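Local coordinates for protein MerB2 (Bacillus megaterium, PDB 5C17) that binds a mercury(II) ion and probably acts as an alkylmercury (organomercurial) lyase, cleaving carbon-mercury bonds, at residues L139-P153 and L187-S199. Numbering follows the deposited sequence.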
loop_
_atom_site.group_PDB
_atom_site.type_symbol
_atom_site.label_atom_id
_atom_site.label_comp_id
_atom_site.label_asym_id
_atom_site.label_seq_id
_atom_site.Cartn_x
_atom_site.Cartn_y
_atom_site.Cartn_z
ATOM N N LEU A 139 -2.283 18.240 -2.115
ATOM C CA LEU A 139 -2.899 18.094 -0.817
ATOM C C LEU A 139 -3.868 19.251 -0.611
ATOM O O LEU A 139 -3.519 20.405 -0.837
ATOM C CB LEU A 139 -1.837 18.091 0.276
ATOM C CG LEU A 139 -0.976 16.824 0.267
ATOM C CD1 LEU A 139 0.336 17.068 1.007
ATOM C CD2 LEU A 139 -1.729 15.621 0.867
ATOM N N ALA A 140 -5.090 18.932 -0.201
ATOM C CA ALA A 140 -6.099 19.941 0.102
ATOM C C ALA A 140 -6.312 19.947 1.619
ATOM O O ALA A 140 -5.644 20.691 2.323
ATOM C CB ALA A 140 -7.394 19.644 -0.668
ATOM N N LYS A 141 -7.196 19.107 2.145
ATOM C CA LYS A 141 -7.408 19.056 3.594
ATOM C C LYS A 141 -6.276 18.259 4.223
ATOM O O LYS A 141 -5.834 17.264 3.657
ATOM C CB LYS A 141 -8.753 18.377 3.897
ATOM C CG LYS A 141 -9.250 18.451 5.357
ATOM C CD LYS A 141 -10.449 17.501 5.579
ATOM C CE LYS A 141 -11.311 17.879 6.792
ATOM N NZ LYS A 141 -10.628 17.706 8.108
ATOM N N THR A 142 -5.802 18.698 5.386
ATOM C CA THR A 142 -4.955 17.857 6.214
ATOM C C THR A 142 -5.209 18.255 7.647
ATOM O O THR A 142 -4.864 19.359 8.056
ATOM C CB THR A 142 -3.447 18.014 5.884
ATOM O OG1 THR A 142 -3.203 17.623 4.533
ATOM C CG2 THR A 142 -2.589 17.169 6.793
ATOM N N THR A 143 -5.827 17.365 8.409
ATOM C CA THR A 143 -6.092 17.617 9.814
ATOM C C THR A 143 -5.690 16.402 10.621
ATOM O O THR A 143 -6.101 15.291 10.297
ATOM C CB THR A 143 -7.564 17.954 10.091
ATOM O OG1 THR A 143 -8.408 16.853 9.737
ATOM C CG2 THR A 143 -7.982 19.183 9.321
ATOM N N PRO A 144 -4.885 16.594 11.673
ATOM C CA PRO A 144 -4.229 17.848 12.058
ATOM C C PRO A 144 -3.259 18.349 10.988
ATOM O O PRO A 144 -2.728 17.556 10.217
ATOM C CB PRO A 144 -3.455 17.466 13.319
ATOM C CG PRO A 144 -4.072 16.235 13.809
ATOM C CD PRO A 144 -4.558 15.505 12.612
ATOM N N ASP A 145 -3.032 19.655 10.944
ATOM C CA ASP A 145 -2.189 20.221 9.899
ATOM C C ASP A 145 -0.750 19.703 9.971
ATOM O O ASP A 145 -0.041 19.704 8.962
ATOM C CB ASP A 145 -2.226 21.761 9.898
ATOM C CG ASP A 145 -1.898 22.381 11.249
ATOM O OD1 ASP A 145 -1.444 21.681 12.173
ATOM O OD2 ASP A 145 -2.094 23.610 11.382
ATOM N N SER A 146 -0.349 19.232 11.152
ATOM C CA SER A 146 1.006 18.748 11.416
ATOM C C SER A 146 1.227 17.250 11.141
ATOM O O SER A 146 2.280 16.690 11.473
ATOM C CB SER A 146 1.354 19.043 12.878
ATOM O OG SER A 146 0.303 18.624 13.730
ATOM N N THR A 147 0.261 16.603 10.498
ATOM C CA THR A 147 0.332 15.174 10.223
ATOM C C THR A 147 1.573 14.821 9.411
ATOM O O THR A 147 1.916 15.494 8.436
ATOM C CB THR A 147 -0.936 14.725 9.489
ATOM O OG1 THR A 147 -2.061 14.854 10.359
ATOM C CG2 THR A 147 -0.866 13.262 9.061
ATOM N N VAL A 148 2.228 13.744 9.823
ATOM C CA VAL A 148 3.423 13.226 9.176
ATOM C C VAL A 148 3.344 11.701 9.150
ATOM O O VAL A 148 2.443 11.107 9.751
ATOM C CB VAL A 148 4.712 13.677 9.890
ATOM C CG1 VAL A 148 4.939 15.185 9.708
ATOM C CG2 VAL A 148 4.657 13.290 11.366
ATOM N N ILE A 149 4.282 11.078 8.448
ATOM C CA ILE A 149 4.363 9.630 8.354
ATOM C C ILE A 149 5.695 9.136 8.913
ATOM O O ILE A 149 6.730 9.780 8.724
ATOM C CB ILE A 149 4.213 9.193 6.889
ATOM C CG1 ILE A 149 2.762 9.408 6.457
ATOM C CG2 ILE A 149 4.638 7.728 6.676
ATOM C CD1 ILE A 149 2.506 9.227 4.960
ATOM N N TRP A 150 5.640 8.014 9.623
ATOM C CA TRP A 150 6.814 7.304 10.082
ATOM C C TRP A 150 7.020 6.116 9.167
ATOM O O TRP A 150 6.114 5.301 8.997
ATOM C CB TRP A 150 6.594 6.833 11.508
ATOM C CG TRP A 150 7.634 5.916 12.041
ATOM C CD1 TRP A 150 7.586 4.557 12.084
ATOM C CD2 TRP A 150 8.874 6.289 12.633
ATOM N NE1 TRP A 150 8.717 4.058 12.650
ATOM C CE2 TRP A 150 9.527 5.101 13.010
ATOM C CE3 TRP A 150 9.498 7.510 12.879
ATOM C CZ2 TRP A 150 10.780 5.097 13.618
ATOM C CZ3 TRP A 150 10.736 7.506 13.487
ATOM C CH2 TRP A 150 11.364 6.305 13.851
ATOM N N THR A 151 8.209 6.015 8.587
ATOM C CA THR A 151 8.553 4.945 7.671
ATOM C C THR A 151 9.804 4.219 8.153
ATOM O O THR A 151 10.549 4.725 8.997
ATOM C CB THR A 151 8.746 5.476 6.242
ATOM O OG1 THR A 151 8.851 4.371 5.344
ATOM C CG2 THR A 151 9.970 6.343 6.130
ATOM N N VAL A 152 10.004 3.016 7.630
ATOM C CA VAL A 152 11.159 2.203 7.963
ATOM C C VAL A 152 11.889 1.837 6.683
ATOM O O VAL A 152 11.329 1.940 5.592
ATOM C CB VAL A 152 10.764 0.919 8.736
ATOM C CG1 VAL A 152 10.129 1.285 10.061
ATOM C CG2 VAL A 152 9.834 0.015 7.920
ATOM N N PRO A 153 13.142 1.380 6.801
ATOM C CA PRO A 153 13.886 1.022 5.590
ATOM C C PRO A 153 13.173 -0.070 4.796
ATOM O O PRO A 153 12.696 -1.046 5.365
ATOM C CB PRO A 153 15.223 0.527 6.143
ATOM C CG PRO A 153 15.368 1.229 7.441
ATOM C CD PRO A 153 13.987 1.302 8.003
ATOM N N LEU A 187 13.107 0.517 17.900
ATOM C CA LEU A 187 12.631 0.582 16.518
ATOM C C LEU A 187 13.330 1.703 15.747
ATOM O O LEU A 187 13.553 2.796 16.272
ATOM C CB LEU A 187 11.116 0.771 16.482
ATOM C CG LEU A 187 10.296 -0.293 17.213
ATOM C CD1 LEU A 187 8.813 0.004 17.056
ATOM C CD2 LEU A 187 10.620 -1.696 16.706
ATOM N N GLN A 188 13.671 1.418 14.496
ATOM C CA GLN A 188 14.450 2.331 13.670
ATOM C C GLN A 188 13.607 2.794 12.481
ATOM O O GLN A 188 12.909 2.002 11.874
ATOM C CB GLN A 188 15.711 1.625 13.180
ATOM C CG GLN A 188 16.585 1.049 14.308
ATOM C CD GLN A 188 17.169 2.126 15.215
ATOM O OE1 GLN A 188 16.669 2.371 16.316
ATOM N NE2 GLN A 188 18.236 2.771 14.755
ATOM N N GLY A 189 13.668 4.078 12.154
ATOM C CA GLY A 189 12.870 4.624 11.072
ATOM C C GLY A 189 13.070 6.119 10.984
ATOM O O GLY A 189 14.001 6.670 11.589
ATOM N N GLU A 190 12.200 6.787 10.242
ATOM C CA GLU A 190 12.297 8.225 10.098
ATOM C C GLU A 190 10.972 8.820 9.652
ATOM O O GLU A 190 10.077 8.119 9.173
ATOM C CB GLU A 190 13.410 8.610 9.129
ATOM C CG GLU A 190 13.184 8.220 7.698
ATOM C CD GLU A 190 14.390 8.551 6.831
ATOM O OE1 GLU A 190 14.293 9.470 5.989
ATOM O OE2 GLU A 190 15.443 7.905 7.001
ATOM N N ILE A 191 10.871 10.125 9.830
ATOM C CA ILE A 191 9.708 10.884 9.432
ATOM C C ILE A 191 9.828 11.254 7.972
ATOM O O ILE A 191 10.908 11.648 7.507
ATOM C CB ILE A 191 9.606 12.162 10.275
ATOM C CG1 ILE A 191 9.427 11.813 11.753
ATOM C CG2 ILE A 191 8.480 13.072 9.798
ATOM C CD1 ILE A 191 8.118 11.186 12.098
ATOM N N MET A 192 8.718 11.148 7.262
ATOM C CA MET A 192 8.633 11.674 5.901
ATOM C C MET A 192 7.330 12.463 5.784
ATOM O O MET A 192 6.434 12.358 6.621
ATOM C CB MET A 192 8.729 10.575 4.841
ATOM C CG MET A 192 7.619 9.548 4.941
ATOM S SD MET A 192 7.566 8.258 3.644
ATOM C CE MET A 192 7.182 9.206 2.191
ATOM N N THR A 193 7.240 13.262 4.738
ATOM C CA THR A 193 6.123 14.159 4.572
ATOM C C THR A 193 5.045 13.524 3.718
ATOM O O THR A 193 5.275 12.542 2.988
ATOM C CB THR A 193 6.555 15.459 3.888
ATOM O OG1 THR A 193 6.955 15.162 2.551
ATOM C CG2 THR A 193 7.701 16.142 4.654
ATOM N N LEU A 194 3.863 14.113 3.780
ATOM C CA LEU A 194 2.762 13.632 2.962
ATOM C C LEU A 194 3.029 13.855 1.476
ATOM O O LEU A 194 2.687 13.002 0.649
ATOM C CB LEU A 194 1.455 14.311 3.375
ATOM C CG LEU A 194 1.087 14.228 4.851
ATOM C CD1 LEU A 194 -0.344 14.667 5.076
ATOM C CD2 LEU A 194 1.325 12.848 5.431
ATOM N N GLU A 195 3.655 14.976 1.124
ATOM C CA GLU A 195 4.009 15.226 -0.273
ATOM C C GLU A 195 4.949 14.145 -0.789
ATOM O O GLU A 195 4.814 13.684 -1.924
ATOM C CB GLU A 195 4.646 16.624 -0.453
ATOM C CG GLU A 195 3.633 17.774 -0.465
ATOM C CD GLU A 195 4.242 19.141 -0.815
ATOM O OE1 GLU A 195 5.390 19.212 -1.325
ATOM O OE2 GLU A 195 3.543 20.153 -0.581
ATOM N N GLN A 196 5.914 13.745 0.035
ATOM C CA GLN A 196 6.831 12.685 -0.378
ATOM C C GLN A 196 6.077 11.362 -0.602
ATOM O O GLN A 196 6.356 10.635 -1.561
ATOM C CB GLN A 196 7.961 12.518 0.650
ATOM C CG GLN A 196 8.911 13.717 0.679
ATOM C CD GLN A 196 9.731 13.938 1.983
ATOM O OE1 GLN A 196 9.624 13.213 2.991
ATOM N NE2 GLN A 196 10.569 14.971 1.939
ATOM N N ALA A 197 5.111 11.050 0.257
ATOM C CA ALA A 197 4.348 9.810 0.105
ATOM C C ALA A 197 3.554 9.828 -1.197
ATOM O O ALA A 197 3.456 8.816 -1.882
ATOM C CB ALA A 197 3.437 9.585 1.299
ATOM N N LEU A 198 2.993 10.979 -1.550
ATOM C CA LEU A 198 2.301 11.093 -2.829
ATOM C C LEU A 198 3.222 10.744 -3.977
ATOM O O LEU A 198 2.837 10.032 -4.900
ATOM C CB LEU A 198 1.744 12.496 -3.025
ATOM C CG LEU A 198 0.401 12.787 -2.382
ATOM C CD1 LEU A 198 0.109 14.272 -2.430
ATOM C CD2 LEU A 198 -0.701 12.008 -3.087
ATOM N N SER A 199 4.449 11.252 -3.925
ATOM C CA SER A 199 5.383 11.031 -5.022
ATOM C C SER A 199 5.785 9.555 -5.140
ATOM O O SER A 199 6.189 9.102 -6.207
ATOM C CB SER A 199 6.621 11.906 -4.849
ATOM O OG SER A 199 7.497 11.322 -3.921
HETATM O O HOH W 1 3.980 16.086 6.154
#
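The indole of Trp150 lies with one face against the backbone of Gly189 and Glu190: Gly189 CA sits 3.2 Å above the ring plane, near the ring's border rather than over its middle, and Glu190 N rests over the same face. At the ring edge, near its plane, come Leu187 O and Ile191 CD1, while Trp180 of helix 174-183 meets the indole edge-to-face. This packing flanks an antiparallel pairing of strands 148-151 and 190-192, the central and one outer strand of a three-stranded sheet completed by 169-171. With CG anti to the backbone N (chi1 171°), the indole reaches across to the Gly189-Glu190 backbone, where the loop enters strand 190-192; a side-chain CB at Gly189 would clash with CZ2. Without the indole, an alanine here is likely to leave one side of that backbone uncovered and Trp180 without its edge-to-face partner. Ile149 and Met192 form one hydrogen-bonded pair, Thr151 and Glu190 the other; Thr151 N donates to Glu190 O at 2.9 Å, almost straight. On the other face of the sheet from Trp150 and Ile191, Ile149 CG2 and Met192 CG lie side by side, and Met192, its chain extended from CG (chi1 61°), sets SD 4.0 Å from Thr151 CG2. A capping box between Thr193 and Gln196 closes the start of the helix beginning at Leu194. Leu194 CD2 packs against Ile149 CD1, whereas CD1 meets Thr142 CG2 tip to tip at 3.8 Å. The side chains of Leu139 and Leu194 cross at about a right angle, Leu139 CD1 resting on Leu194 CB and Glu195 CG. One water bridges the segments, donating to Thr147 O and accepting from Leu194 N, 3.1 Å from each.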